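Local coordinates for prophage pi2 protein 01, integrase (Lactococcus lactis, PDB 3LYS) that is the N-terminal core-binding domain of a prophage integrase of the tyrosine recombinase family and probably binds DNA during site-specific recombination, at residues A[30-35]-A[76-81]; A[6-11]-A[41-46]. The protein carries 1 engineered substitution. One frame throughout, in Å; residues are numbered along the deposited sequence.

Interaction 1: A[30-35]-A[76-81]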
loop_
_atom_site.group_PDB
_atom_site.type_symbol
_atom_site.label_atom_id
_atom_site.label_comp_id
_atom_site.label_asym_id
_atom_site.label_seq_id
_atom_site.Cartn_x
_atom_site.Cartn_y
_atom_site.Cartn_z
ATOM N N LYS A 30 5.112 -6.018 -12.297
ATOM C CA LYS A 30 5.557 -4.658 -12.556
ATOM C C LYS A 30 4.738 -3.706 -11.696
ATOM O O LYS A 30 5.261 -2.731 -11.159
ATOM C CB LYS A 30 5.368 -4.319 -14.037
ATOM C CG LYS A 30 6.391 -4.951 -14.992
ATOM C CD LYS A 30 7.777 -4.320 -14.819
ATOM C CE LYS A 30 8.743 -4.710 -15.941
ATOM N NZ LYS A 30 8.258 -4.288 -17.295
ATOM N N GLY A 31 3.449 -4.013 -11.564
ATOM C CA GLY A 31 2.549 -3.184 -10.786
ATOM C C GLY A 31 2.985 -3.028 -9.347
ATOM O O GLY A 31 2.981 -1.923 -8.797
ATOM N N TYR A 32 3.357 -4.140 -8.728
ATOM C CA TYR A 32 3.799 -4.109 -7.345
ATOM C C TYR A 32 5.100 -3.327 -7.213
ATOM O O TYR A 32 5.321 -2.647 -6.212
ATOM C CB TYR A 32 3.972 -5.534 -6.810
ATOM C CG TYR A 32 2.663 -6.284 -6.647
ATOM C CD1 TYR A 32 1.933 -6.716 -7.762
ATOM C CD2 TYR A 32 2.136 -6.537 -5.379
ATOM C CE1 TYR A 32 0.712 -7.379 -7.615
ATOM C CE2 TYR A 32 0.917 -7.195 -5.225
ATOM C CZ TYR A 32 0.216 -7.611 -6.347
ATOM O OH TYR A 32 -0.980 -8.267 -6.201
ATOM N N GLU A 33 5.957 -3.407 -8.221
ATOM C CA GLU A 33 7.212 -2.681 -8.156
ATOM C C GLU A 33 6.908 -1.191 -8.193
ATOM O O GLU A 33 7.559 -0.402 -7.507
ATOM C CB GLU A 33 8.107 -3.067 -9.325
ATOM C CG GLU A 33 8.152 -4.553 -9.592
ATOM C CD GLU A 33 9.396 -4.965 -10.351
ATOM O OE1 GLU A 33 10.487 -5.016 -9.727
ATOM O OE2 GLU A 33 9.283 -5.229 -11.574
ATOM N N GLN A 34 5.906 -0.822 -8.993
ATOM C CA GLN A 34 5.476 0.574 -9.133
ATOM C C GLN A 34 4.874 1.046 -7.822
ATOM O O GLN A 34 5.225 2.098 -7.289
ATOM C CB GLN A 34 4.423 0.713 -10.238
ATOM C CG GLN A 34 3.931 2.141 -10.434
ATOM C CD GLN A 34 5.056 3.107 -10.808
ATOM O OE1 GLN A 34 5.559 3.096 -11.933
ATOM N NE2 GLN A 34 5.464 3.935 -9.851
ATOM N N THR A 35 3.946 0.256 -7.315
ATOM C CA THR A 35 3.301 0.581 -6.060
ATOM C C THR A 35 4.371 0.751 -4.982
ATOM O O THR A 35 4.262 1.625 -4.127
ATOM C CB THR A 35 2.310 -0.521 -5.692
ATOM O OG1 THR A 35 1.268 -0.550 -6.675
ATOM C CG2 THR A 35 1.711 -0.267 -4.330
ATOM N N HIS A 76 -3.862 1.692 -4.037
ATOM C CA HIS A 76 -4.594 1.324 -2.834
ATOM C C HIS A 76 -4.774 -0.190 -2.736
ATOM O O HIS A 76 -4.234 -0.842 -1.834
ATOM C CB HIS A 76 -5.959 2.019 -2.822
ATOM C CG HIS A 76 -6.887 1.507 -1.766
ATOM N ND1 HIS A 76 -6.595 1.584 -0.424
ATOM C CD2 HIS A 76 -8.110 0.929 -1.851
ATOM C CE1 HIS A 76 -7.598 1.080 0.275
ATOM N NE2 HIS A 76 -8.529 0.677 -0.569
ATOM N N THR A 77 -5.524 -0.752 -3.670
ATOM C CA THR A 77 -5.755 -2.180 -3.662
ATOM C C THR A 77 -4.491 -2.997 -3.327
ATOM O O THR A 77 -4.499 -3.789 -2.385
ATOM C CB THR A 77 -6.362 -2.625 -5.009
ATOM O OG1 THR A 77 -6.178 -4.034 -5.178
ATOM C CG2 THR A 77 -5.724 -1.880 -6.139
ATOM N N ARG A 78 -3.403 -2.784 -4.067
ATOM C CA ARG A 78 -2.161 -3.514 -3.815
ATOM C C ARG A 78 -1.625 -3.306 -2.394
ATOM O O ARG A 78 -1.211 -4.255 -1.737
ATOM C CB ARG A 78 -1.090 -3.135 -4.854
ATOM C CG ARG A 78 -1.289 -3.819 -6.220
ATOM C CD ARG A 78 -0.096 -3.655 -7.161
ATOM N NE ARG A 78 -0.126 -2.414 -7.930
ATOM C CZ ARG A 78 -1.058 -2.106 -8.830
ATOM N NH1 ARG A 78 -1.006 -0.948 -9.486
ATOM N NH2 ARG A 78 -2.049 -2.952 -9.072
ATOM N N VAL A 79 -1.636 -2.076 -1.907
ATOM C CA VAL A 79 -1.156 -1.836 -0.561
ATOM C C VAL A 79 -2.048 -2.564 0.424
ATOM O O VAL A 79 -1.591 -3.152 1.400
ATOM C CB VAL A 79 -1.205 -0.355 -0.205
ATOM C CG1 VAL A 79 -0.700 -0.161 1.213
ATOM C CG2 VAL A 79 -0.386 0.456 -1.197
ATOM N N ARG A 80 -3.341 -2.497 0.168
ATOM C CA ARG A 80 -4.312 -3.145 1.036
ATOM C C ARG A 80 -3.977 -4.624 1.202
ATOM O O ARG A 80 -3.914 -5.141 2.318
ATOM C CB ARG A 80 -5.713 -2.975 0.435
ATOM C CG ARG A 80 -6.840 -3.583 1.244
ATOM C CD ARG A 80 -8.173 -2.972 0.859
ATOM N NE ARG A 80 -9.266 -3.688 1.486
ATOM C CZ ARG A 80 -9.362 -3.902 2.791
ATOM N NH1 ARG A 80 -10.403 -4.569 3.287
ATOM N NH2 ARG A 80 -8.421 -3.448 3.604
ATOM N N ALA A 81 -3.754 -5.298 0.081
ATOM C CA ALA A 81 -3.433 -6.713 0.115
ATOM C C ALA A 81 -2.246 -7.011 1.029
ATOM O O ALA A 81 -2.256 -7.986 1.780
ATOM C CB ALA A 81 -3.144 -7.208 -1.285
#
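Arg78 reaches from helix 69-88 to helix 26-42 and lies against Tyr32 and Thr35, in a near-perpendicular helix-helix crossing within the all-helical core-binding domain of this phage integrase. The axes of the two short segments approach to 10.0 Å at an angle of 89°, so the helices meet at one place, and a long side chain bridges most of the gap.

Apolar and aromatic contact comes first. The aliphatic part of Arg78 covers one face of the Tyr32 ring, with CD of Arg78 over its centre, 3.7 Å from the centroid: a CH-pi contact. The guanidinium group lies farther along, its plane 51° from the ring's; with Arg78 CZ 5.9 Å from the centroid of the Tyr32 ring, any cation-pi attraction is weak at most. On helix 8-19, Phe12 and Met16 also touch Tyr32.

The polar contact follows from a bend in the arginine. At chi3 (-85°) the chain turns NE away from the ring toward Thr35, and Arg78 NE donates to Thr35 OG1 at 2.6 Å, the hydroxyl oxygen sitting somewhat out of the guanidinium plane. Gly31, with no side chain, puts its CA over one guanidinium face.

The two branches of Thr35 divide the work: while the hydroxyl accepts from the arginine, the methyl packs on the next residue of the opposing helix, Thr35 CG2 lying 3.8 Å from Val79 CG2.

Interaction 2: A[6-11]-A[41-46]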
loop_
_atom_site.group_PDB
_atom_site.type_symbol
_atom_site.label_atom_id
_atom_site.label_comp_id
_atom_site.label_asym_id
_atom_site.label_seq_id
_atom_site.Cartn_x
_atom_site.Cartn_y
_atom_site.Cartn_z
ATOM N N GLN A 6 8.287 -1.434 11.515
ATOM C CA GLN A 6 9.030 -1.391 10.268
ATOM C C GLN A 6 8.438 -0.302 9.355
ATOM O O GLN A 6 7.339 0.198 9.610
ATOM C CB GLN A 6 8.955 -2.764 9.601
ATOM C CG GLN A 6 9.939 -2.990 8.483
ATOM C CD GLN A 6 9.537 -4.157 7.619
ATOM O OE1 GLN A 6 8.760 -5.011 8.042
ATOM N NE2 GLN A 6 10.059 -4.202 6.401
ATOM N N GLU A 7 9.158 0.081 8.303
ATOM C CA GLU A 7 8.646 1.101 7.397
ATOM C C GLU A 7 7.662 0.482 6.443
ATOM O O GLU A 7 7.888 -0.608 5.952
ATOM C CB GLU A 7 9.761 1.711 6.574
ATOM C CG GLU A 7 10.873 2.274 7.405
ATOM C CD GLU A 7 11.828 3.108 6.584
ATOM O OE1 GLU A 7 12.903 3.447 7.133
ATOM O OE2 GLU A 7 11.499 3.424 5.406
ATOM N N ILE A 8 6.571 1.179 6.171
ATOM C CA ILE A 8 5.582 0.662 5.247
ATOM C C ILE A 8 6.233 0.281 3.921
ATOM O O ILE A 8 5.988 -0.805 3.395
ATOM C CB ILE A 8 4.497 1.708 4.987
ATOM C CG1 ILE A 8 3.526 1.207 3.921
ATOM C CG2 ILE A 8 5.135 3.023 4.569
ATOM C CD1 ILE A 8 2.658 0.086 4.389
ATOM N N SER A 9 7.062 1.170 3.379
ATOM C CA SER A 9 7.722 0.912 2.095
ATOM C C SER A 9 8.562 -0.349 2.150
ATOM O O SER A 9 8.382 -1.263 1.344
ATOM C CB SER A 9 8.597 2.110 1.683
ATOM O OG SER A 9 9.436 2.564 2.749
ATOM N N GLU A 10 9.467 -0.396 3.123
ATOM C CA GLU A 10 10.357 -1.532 3.305
ATOM C C GLU A 10 9.608 -2.854 3.378
ATOM O O GLU A 10 9.942 -3.816 2.690
ATOM C CB GLU A 10 11.170 -1.332 4.572
ATOM C CG GLU A 10 12.335 -2.261 4.661
ATOM C CD GLU A 10 13.203 -1.952 5.849
ATOM O OE1 GLU A 10 13.699 -0.804 5.951
ATOM O OE2 GLU A 10 13.392 -2.862 6.687
ATOM N N TYR A 11 8.598 -2.888 4.233
ATOM C CA TYR A 11 7.785 -4.068 4.399
ATOM C C TYR A 11 7.120 -4.478 3.096
ATOM O O TYR A 11 7.149 -5.643 2.730
ATOM C CB TYR A 11 6.720 -3.831 5.465
ATOM C CG TYR A 11 5.607 -4.847 5.433
ATOM C CD1 TYR A 11 4.427 -4.586 4.737
ATOM C CD2 TYR A 11 5.758 -6.100 6.031
ATOM C CE1 TYR A 11 3.425 -5.540 4.625
ATOM C CE2 TYR A 11 4.766 -7.067 5.926
ATOM C CZ TYR A 11 3.605 -6.781 5.221
ATOM O OH TYR A 11 2.634 -7.742 5.101
ATOM N N THR A 41 7.915 7.183 -2.206
ATOM C CA THR A 41 7.737 8.620 -2.437
ATOM C C THR A 41 6.729 9.228 -1.452
ATOM O O THR A 41 7.107 9.904 -0.499
ATOM C CB THR A 41 7.233 8.876 -3.875
ATOM O OG1 THR A 41 8.126 8.257 -4.810
ATOM C CG2 THR A 41 7.170 10.352 -4.154
ATOM N N TYR A 42 5.447 8.970 -1.690
ATOM C CA TYR A 42 4.386 9.492 -0.850
ATOM C C TYR A 42 4.476 9.143 0.625
ATOM O O TYR A 42 4.005 9.897 1.474
ATOM C CB TYR A 42 3.049 9.047 -1.400
ATOM C CG TYR A 42 2.768 9.666 -2.731
ATOM C CD1 TYR A 42 2.054 10.849 -2.826
ATOM C CD2 TYR A 42 3.231 9.081 -3.896
ATOM C CE1 TYR A 42 1.800 11.431 -4.046
ATOM C CE2 TYR A 42 2.986 9.656 -5.123
ATOM C CZ TYR A 42 2.267 10.829 -5.193
ATOM O OH TYR A 42 1.987 11.402 -6.407
HETATM N N MSE A 43 5.074 8.006 0.943
HETATM C CA MSE A 43 5.198 7.598 2.335
HETATM C C MSE A 43 6.621 7.223 2.652
HETATM O O MSE A 43 6.962 6.047 2.696
HETATM C CB MSE A 43 4.297 6.409 2.624
HETATM C CG MSE A 43 2.831 6.752 2.650
HETATM SE SE MSE A 43 1.772 5.200 3.059
HETATM C CE MSE A 43 2.177 5.030 4.933
ATOM N N PRO A 44 7.473 8.222 2.893
ATOM C CA PRO A 44 8.880 7.989 3.210
ATOM C C PRO A 44 9.115 7.137 4.456
ATOM O O PRO A 44 8.797 5.945 4.481
ATOM C CB PRO A 44 9.433 9.400 3.361
ATOM C CG PRO A 44 8.274 10.118 3.948
ATOM C CD PRO A 44 7.138 9.641 3.070
ATOM N N ASN A 45 9.666 7.744 5.497
ATOM C CA ASN A 45 9.961 6.992 6.704
ATOM C C ASN A 45 8.733 6.611 7.522
ATOM O O ASN A 45 8.812 6.420 8.737
ATOM C CB ASN A 45 10.945 7.776 7.558
ATOM C CG ASN A 45 12.241 8.037 6.835
ATOM O OD1 ASN A 45 12.962 7.110 6.491
ATOM N ND2 ASN A 45 12.539 9.306 6.587
ATOM N N VAL A 46 7.602 6.470 6.846
ATOM C CA VAL A 46 6.358 6.113 7.514
ATOM C C VAL A 46 6.387 4.690 8.089
ATOM O O VAL A 46 6.581 3.717 7.358
ATOM C CB VAL A 46 5.176 6.241 6.535
ATOM C CG1 VAL A 46 3.874 6.260 7.302
ATOM C CG2 VAL A 46 5.340 7.493 5.688
#
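Ile8 holds its CG1 branch trans to the backbone nitrogen (chi1 175°), which sets the CG2 methyl between N and the carbonyl carbon, facing Met43 and Val46. Met43, a selenomethionine, runs straight through chi2 and then bends at chi3 (73°), swinging its terminal methyl back to the isoleucine. The two side chains cross at about a right angle, with Met43 CE 3.6 Å from Ile8 CG2. The same Ile8 CG2 methyl packs against Val46 CB at 3.8 Å, so this one branch touches both Met43 and Val46.

The backbones are tied by a hydrogen bond, Ile8 N to Val46 O at 2.8 Å, close to straight at the hydrogen (167°) and meeting the oxygen nearly end-on to its carbonyl. Ile8 opens helix 8-19 and Glu7 stands at the N-cap position, so an amide of the first turn is satisfied by a carbonyl from a distant part of the chain. That oxygen also takes a CA-H...O contact from Glu7 CA, 3.3 Å from Val46 O. Farther out, the Glu7 and Asn45 side chains run side by side in the same direction, their flat ends turned almost perpendicular to each other.

The contact thus fastens the start of helix 8-19 to the turn that follows helix 26-42. Ile51 from the loop beyond touches Ile8, Met43 and Val46, Gln6 is joined to Ile48 by backbone hydrogen bonding, and Ile8 continues inward to Leu39 of helix 26-42 and Ile83 of helix 69-88.

In the fold
Helix 26-42 is common to both contacts: interaction 1 uses its middle and interaction 2 its C-terminal end with the turn beyond. Their centres lie 13 Å apart, and their nearest atoms are about 5 Å from each other without touching. Helix 8-19 links them, since its first residue packs in interaction 2 while Phe12, further along, touches both Tyr32 and Thr35 of interaction 1. Along the sequence the segments alternate, and together the contacts join helices 8-19, 26-42 and 69-88. Interaction 1 is nearer the middle: its centre is about 6 Å from the centre of the chain, that of interaction 2 about 9 Å. All four segments belong to the core-binding region of the integrase, and the assembly is a single protein chain.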